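Local coordinates for protein DspB (Aggregatibacter actinomycetemcomitans, PDB 1YHT) that probably hydrolyses terminal N-acetylhexosamine linkages as a family 20 glycoside hydrolase, which would fit its release of cells from biofilms, at residues 28-38 against 337-347. Residues are numbered along the deposited sequence; the frame is centred on the assembly and turned at random.
Sequences HFYSPEVIKSF and LKDETIQKNTK
Helices 32-38 and 339-347 run almost parallel, their axes 9.7 Å apart at closest approach and inclined by 8°, with Tyr30 and Val34 level with Asp339 and Glu340 and Phe38 level with Gln343. Asp339, in the first turn of its helix, reaches over to the start of the other: Ser31 N donates to Asp339 OD2 in a nearly straight bond (2.9 Å), meeting the carboxylate on its anti side. The second oxygen, OD1, turns back to accept from Glu340 N from above the carboxylate plane; the group is thus held by the N-cap residue of one helix and by the first turn of its own, a position that chi1 of 56° gives it by setting CG between the backbone N and the carbonyl carbon. Ser31 is the N-cap of helix 32-38, its OG accepting from Val34 N, and a water joins this hydroxyl to Asp339 OD2. In the loop before helix 32-38, His28 NE2 donates to Leu337 O (2.7 Å), with the acceptor tilted 25° out of the imidazole plane, while Ile342 CD1 lies over one ring face. Ile342 CG2 meets the edge of the Tyr30 ring, 4.0 Å from Tyr30 CE1. The chain topology, parallel strands alternating with helices, is that of the TIM barrel of family 20; these are its first and last helices, packed side by side where the ring of helices closes, and Tyr30, Phe38, Ile342 and Thr346 all rest on Ile329 of strand 324-329 beneath. Val34 sends CG2 against the carboxylate of Asp339, and Val34 CG1 lies 3.7 Å from Gln343 CB. Gln343 CG sits over the centre of the Phe38 ring in a CH-pi contact, 3.8 Å from the centroid. On the outer side, a second water bridges Ser37 OG and Glu340 OE1, donating to the carboxylate.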
loop_
_atom_site.group_PDB
_atom_site.type_symbol
_atom_site.label_atom_id
_atom_site.label_comp_id
_atom_site.label_asym_id
_atom_site.label_seq_id
_atom_site.Cartn_x
_atom_site.Cartn_y
_atom_site.Cartn_z
ATOM N N HIS A 28 -4.966 -5.787 9.898
ATOM C CA HIS A 28 -4.971 -7.173 10.391
ATOM C C HIS A 28 -3.518 -7.697 10.406
ATOM O O HIS A 28 -2.816 -7.552 9.413
ATOM C CB HIS A 28 -5.798 -8.097 9.505
ATOM C CG HIS A 28 -6.120 -9.411 10.163
ATOM N ND1 HIS A 28 -5.221 -10.460 10.229
ATOM C CD2 HIS A 28 -7.208 -9.807 10.856
ATOM C CE1 HIS A 28 -5.766 -11.460 10.907
ATOM N NE2 HIS A 28 -6.972 -11.088 11.297
ATOM N N PHE A 29 -3.064 -8.268 11.517
ATOM C CA PHE A 29 -1.649 -8.640 11.636
ATOM C C PHE A 29 -1.441 -10.027 11.114
ATOM O O PHE A 29 -2.317 -10.861 11.274
ATOM C CB PHE A 29 -1.219 -8.585 13.102
ATOM C CG PHE A 29 0.257 -8.594 13.311
ATOM C CD1 PHE A 29 1.000 -7.451 13.130
ATOM C CD2 PHE A 29 0.912 -9.759 13.705
ATOM C CE1 PHE A 29 2.352 -7.424 13.342
ATOM C CE2 PHE A 29 2.271 -9.744 13.924
ATOM C CZ PHE A 29 2.996 -8.593 13.745
ATOM N N TYR A 30 -0.269 -10.293 10.536
ATOM C CA TYR A 30 0.096 -11.613 10.052
ATOM C C TYR A 30 1.456 -12.037 10.619
ATOM O O TYR A 30 2.450 -11.280 10.626
ATOM C CB TYR A 30 0.146 -11.652 8.499
ATOM C CG TYR A 30 -1.170 -11.272 7.815
ATOM C CD1 TYR A 30 -1.967 -12.238 7.181
ATOM C CD2 TYR A 30 -1.610 -9.971 7.812
ATOM C CE1 TYR A 30 -3.143 -11.906 6.519
ATOM C CE2 TYR A 30 -2.826 -9.611 7.184
ATOM C CZ TYR A 30 -3.573 -10.572 6.527
ATOM O OH TYR A 30 -4.761 -10.236 5.921
ATOM N N SER A 31 1.489 -13.265 11.103
ATOM C CA SER A 31 2.688 -13.841 11.684
ATOM C C SER A 31 3.809 -13.942 10.648
ATOM O O SER A 31 3.548 -14.049 9.467
ATOM C CB SER A 31 2.365 -15.211 12.276
ATOM O OG SER A 31 2.289 -16.198 11.263
ATOM N N PRO A 32 5.066 -13.863 11.077
ATOM C CA PRO A 32 6.143 -14.169 10.120
ATOM C C PRO A 32 5.957 -15.448 9.291
ATOM O O PRO A 32 6.188 -15.451 8.078
ATOM C CB PRO A 32 7.377 -14.282 11.026
ATOM C CG PRO A 32 7.095 -13.326 12.125
ATOM C CD PRO A 32 5.609 -13.427 12.380
ATOM N N GLU A 33 5.502 -16.509 9.937
ATOM C CA GLU A 33 5.227 -17.778 9.250
ATOM C C GLU A 33 4.247 -17.623 8.084
ATOM O O GLU A 33 4.482 -18.128 7.009
ATOM C CB GLU A 33 4.695 -18.830 10.234
ATOM C CG GLU A 33 5.768 -19.559 11.038
ATOM C CD GLU A 33 6.563 -20.595 10.259
ATOM O OE1 GLU A 33 6.084 -21.015 9.181
ATOM O OE2 GLU A 33 7.685 -20.967 10.736
ATOM N N VAL A 34 3.148 -16.936 8.331
ATOM C CA VAL A 34 2.120 -16.709 7.330
ATOM C C VAL A 34 2.610 -15.758 6.248
ATOM O O VAL A 34 2.327 -15.963 5.073
ATOM C CB VAL A 34 0.833 -16.209 7.972
ATOM C CG1 VAL A 34 -0.156 -15.763 6.930
ATOM C CG2 VAL A 34 0.220 -17.301 8.915
ATOM N N ILE A 35 3.379 -14.729 6.624
ATOM C CA ILE A 35 3.984 -13.843 5.637
ATOM C C ILE A 35 4.907 -14.617 4.695
ATOM O O ILE A 35 4.889 -14.409 3.472
ATOM C CB ILE A 35 4.714 -12.680 6.312
ATOM C CG1 ILE A 35 3.659 -11.712 6.946
ATOM C CG2 ILE A 35 5.532 -11.921 5.271
ATOM C CD1 ILE A 35 4.217 -10.604 7.781
ATOM N N LYS A 36 5.695 -15.522 5.247
ATOM C CA LYS A 36 6.518 -16.419 4.439
ATOM C C LYS A 36 5.695 -17.332 3.504
ATOM O O LYS A 36 6.144 -17.615 2.396
ATOM C CB LYS A 36 7.422 -17.275 5.314
ATOM C CG LYS A 36 8.602 -16.534 5.906
ATOM C CD LYS A 36 9.249 -17.378 6.990
ATOM C CE LYS A 36 10.491 -16.704 7.591
ATOM N NZ LYS A 36 11.291 -17.716 8.303
ATOM N N SER A 37 4.521 -17.787 3.944
ATOM C CA SER A 37 3.633 -18.538 3.064
ATOM C C SER A 37 3.118 -17.715 1.875
ATOM O O SER A 37 3.045 -18.199 0.769
ATOM C CB SER A 37 2.469 -19.160 3.869
ATOM O OG SER A 37 2.928 -20.191 4.745
ATOM N N PHE A 38 2.756 -16.450 2.114
ATOM C CA PHE A 38 2.379 -15.541 1.036
ATOM C C PHE A 38 3.546 -15.398 0.061
ATOM O O PHE A 38 3.346 -15.415 -1.172
ATOM C CB PHE A 38 2.032 -14.131 1.585
ATOM C CG PHE A 38 0.678 -13.989 2.111
ATOM C CD1 PHE A 38 -0.421 -14.208 1.304
ATOM C CD2 PHE A 38 0.467 -13.610 3.432
ATOM C CE1 PHE A 38 -1.703 -14.017 1.791
ATOM C CE2 PHE A 38 -0.792 -13.404 3.906
ATOM C CZ PHE A 38 -1.897 -13.639 3.076
ATOM N N LEU A 337 -11.131 -13.439 11.651
ATOM C CA LEU A 337 -10.378 -14.430 10.896
ATOM C C LEU A 337 -8.926 -14.466 11.326
ATOM O O LEU A 337 -8.315 -13.411 11.593
ATOM C CB LEU A 337 -10.408 -14.117 9.402
ATOM C CG LEU A 337 -11.678 -14.262 8.569
ATOM C CD1 LEU A 337 -11.428 -13.579 7.230
ATOM C CD2 LEU A 337 -11.975 -15.727 8.378
ATOM N N LYS A 338 -8.358 -15.671 11.348
ATOM C CA LYS A 338 -6.946 -15.831 11.567
ATOM C C LYS A 338 -6.126 -15.602 10.305
ATOM O O LYS A 338 -6.566 -15.885 9.190
ATOM C CB LYS A 338 -6.640 -17.231 12.063
ATOM C CG LYS A 338 -7.232 -17.484 13.445
ATOM C CD LYS A 338 -6.481 -16.645 14.501
ATOM C CE LYS A 338 -6.712 -17.200 15.915
ATOM N NZ LYS A 338 -7.854 -16.523 16.590
ATOM N N ASP A 339 -4.920 -15.096 10.525
ATOM C CA ASP A 339 -3.981 -14.831 9.462
ATOM C C ASP A 339 -3.836 -16.052 8.531
ATOM O O ASP A 339 -3.985 -15.941 7.328
ATOM C CB ASP A 339 -2.629 -14.287 10.040
ATOM C CG ASP A 339 -1.983 -15.186 11.055
ATOM O OD1 ASP A 339 -2.528 -16.269 11.370
ATOM O OD2 ASP A 339 -0.883 -14.788 11.562
ATOM N N GLU A 340 -3.605 -17.226 9.099
ATOM C CA GLU A 340 -3.468 -18.433 8.285
ATOM C C GLU A 340 -4.733 -18.785 7.483
ATOM O O GLU A 340 -4.635 -19.221 6.355
ATOM C CB GLU A 340 -2.988 -19.603 9.162
ATOM C CG GLU A 340 -2.931 -20.927 8.450
ATOM C CD GLU A 340 -1.952 -21.010 7.273
ATOM O OE1 GLU A 340 -1.154 -20.067 7.003
ATOM O OE2 GLU A 340 -1.991 -22.079 6.593
ATOM N N THR A 341 -5.922 -18.550 8.031
ATOM C CA THR A 341 -7.177 -18.797 7.276
ATOM C C THR A 341 -7.239 -17.865 6.068
ATOM O O THR A 341 -7.617 -18.275 4.938
ATOM C CB THR A 341 -8.386 -18.562 8.163
ATOM O OG1 THR A 341 -8.316 -19.450 9.265
ATOM C CG2 THR A 341 -9.727 -18.750 7.443
ATOM N N ILE A 342 -6.869 -16.609 6.291
ATOM C CA ILE A 342 -6.852 -15.640 5.187
ATOM C C ILE A 342 -5.883 -16.078 4.085
ATOM O O ILE A 342 -6.194 -16.061 2.866
ATOM C CB ILE A 342 -6.464 -14.234 5.672
ATOM C CG1 ILE A 342 -7.556 -13.681 6.586
ATOM C CG2 ILE A 342 -6.217 -13.297 4.427
ATOM C CD1 ILE A 342 -7.079 -12.551 7.482
ATOM N N GLN A 343 -4.674 -16.422 4.498
ATOM C CA GLN A 343 -3.674 -16.859 3.556
ATOM C C GLN A 343 -4.129 -18.094 2.760
ATOM O O GLN A 343 -4.037 -18.104 1.527
ATOM C CB GLN A 343 -2.386 -17.141 4.302
ATOM C CG GLN A 343 -1.169 -17.428 3.430
ATOM C CD GLN A 343 -1.016 -18.906 3.049
ATOM O OE1 GLN A 343 -1.221 -19.800 3.853
ATOM N NE2 GLN A 343 -0.668 -19.142 1.809
ATOM N N LYS A 344 -4.598 -19.133 3.441
ATOM C CA LYS A 344 -4.980 -20.362 2.724
ATOM C C LYS A 344 -6.133 -20.125 1.753
ATOM O O LYS A 344 -6.136 -20.661 0.653
ATOM C CB LYS A 344 -5.306 -21.509 3.686
ATOM C CG LYS A 344 -6.505 -21.270 4.559
ATOM C CD LYS A 344 -6.880 -22.544 5.460
ATOM C CE LYS A 344 -6.034 -22.694 6.747
ATOM N NZ LYS A 344 -6.642 -22.042 8.042
ATOM N N ASN A 345 -7.093 -19.294 2.159
ATOM C CA ASN A 345 -8.263 -19.034 1.310
ATOM C C ASN A 345 -8.037 -18.082 0.136
ATOM O O ASN A 345 -8.842 -18.082 -0.811
ATOM C CB ASN A 345 -9.456 -18.620 2.144
ATOM C CG ASN A 345 -10.104 -19.817 2.845
ATOM O OD1 ASN A 345 -10.896 -20.542 2.232
ATOM N ND2 ASN A 345 -9.753 -20.039 4.116
ATOM N N THR A 346 -6.997 -17.251 0.202
ATOM C CA THR A 346 -6.723 -16.290 -0.892
ATOM C C THR A 346 -5.675 -16.802 -1.867
ATOM O O THR A 346 -5.370 -16.150 -2.849
ATOM C CB THR A 346 -6.277 -14.891 -0.349
ATOM O OG1 THR A 346 -5.198 -15.036 0.573
ATOM C CG2 THR A 346 -7.458 -14.217 0.380
ATOM N N LYS A 347 -5.124 -17.978 -1.601
ATOM C CA LYS A 347 -4.067 -18.540 -2.433
ATOM C C LYS A 347 -4.477 -18.679 -3.899
ATOM O O LYS A 347 -3.745 -18.302 -4.782
ATOM C CB LYS A 347 -3.652 -19.916 -1.873
ATOM C CG LYS A 347 -2.291 -20.433 -2.234
ATOM C CD LYS A 347 -1.964 -21.687 -1.366
ATOM C CE LYS A 347 -0.458 -21.837 -0.887
ATOM N NZ LYS A 347 -0.018 -21.419 0.579
HETATM O O HOH W 1 0.227 -17.558 12.444
HETATM O O HOH W 2 1.427 -20.225 6.862
#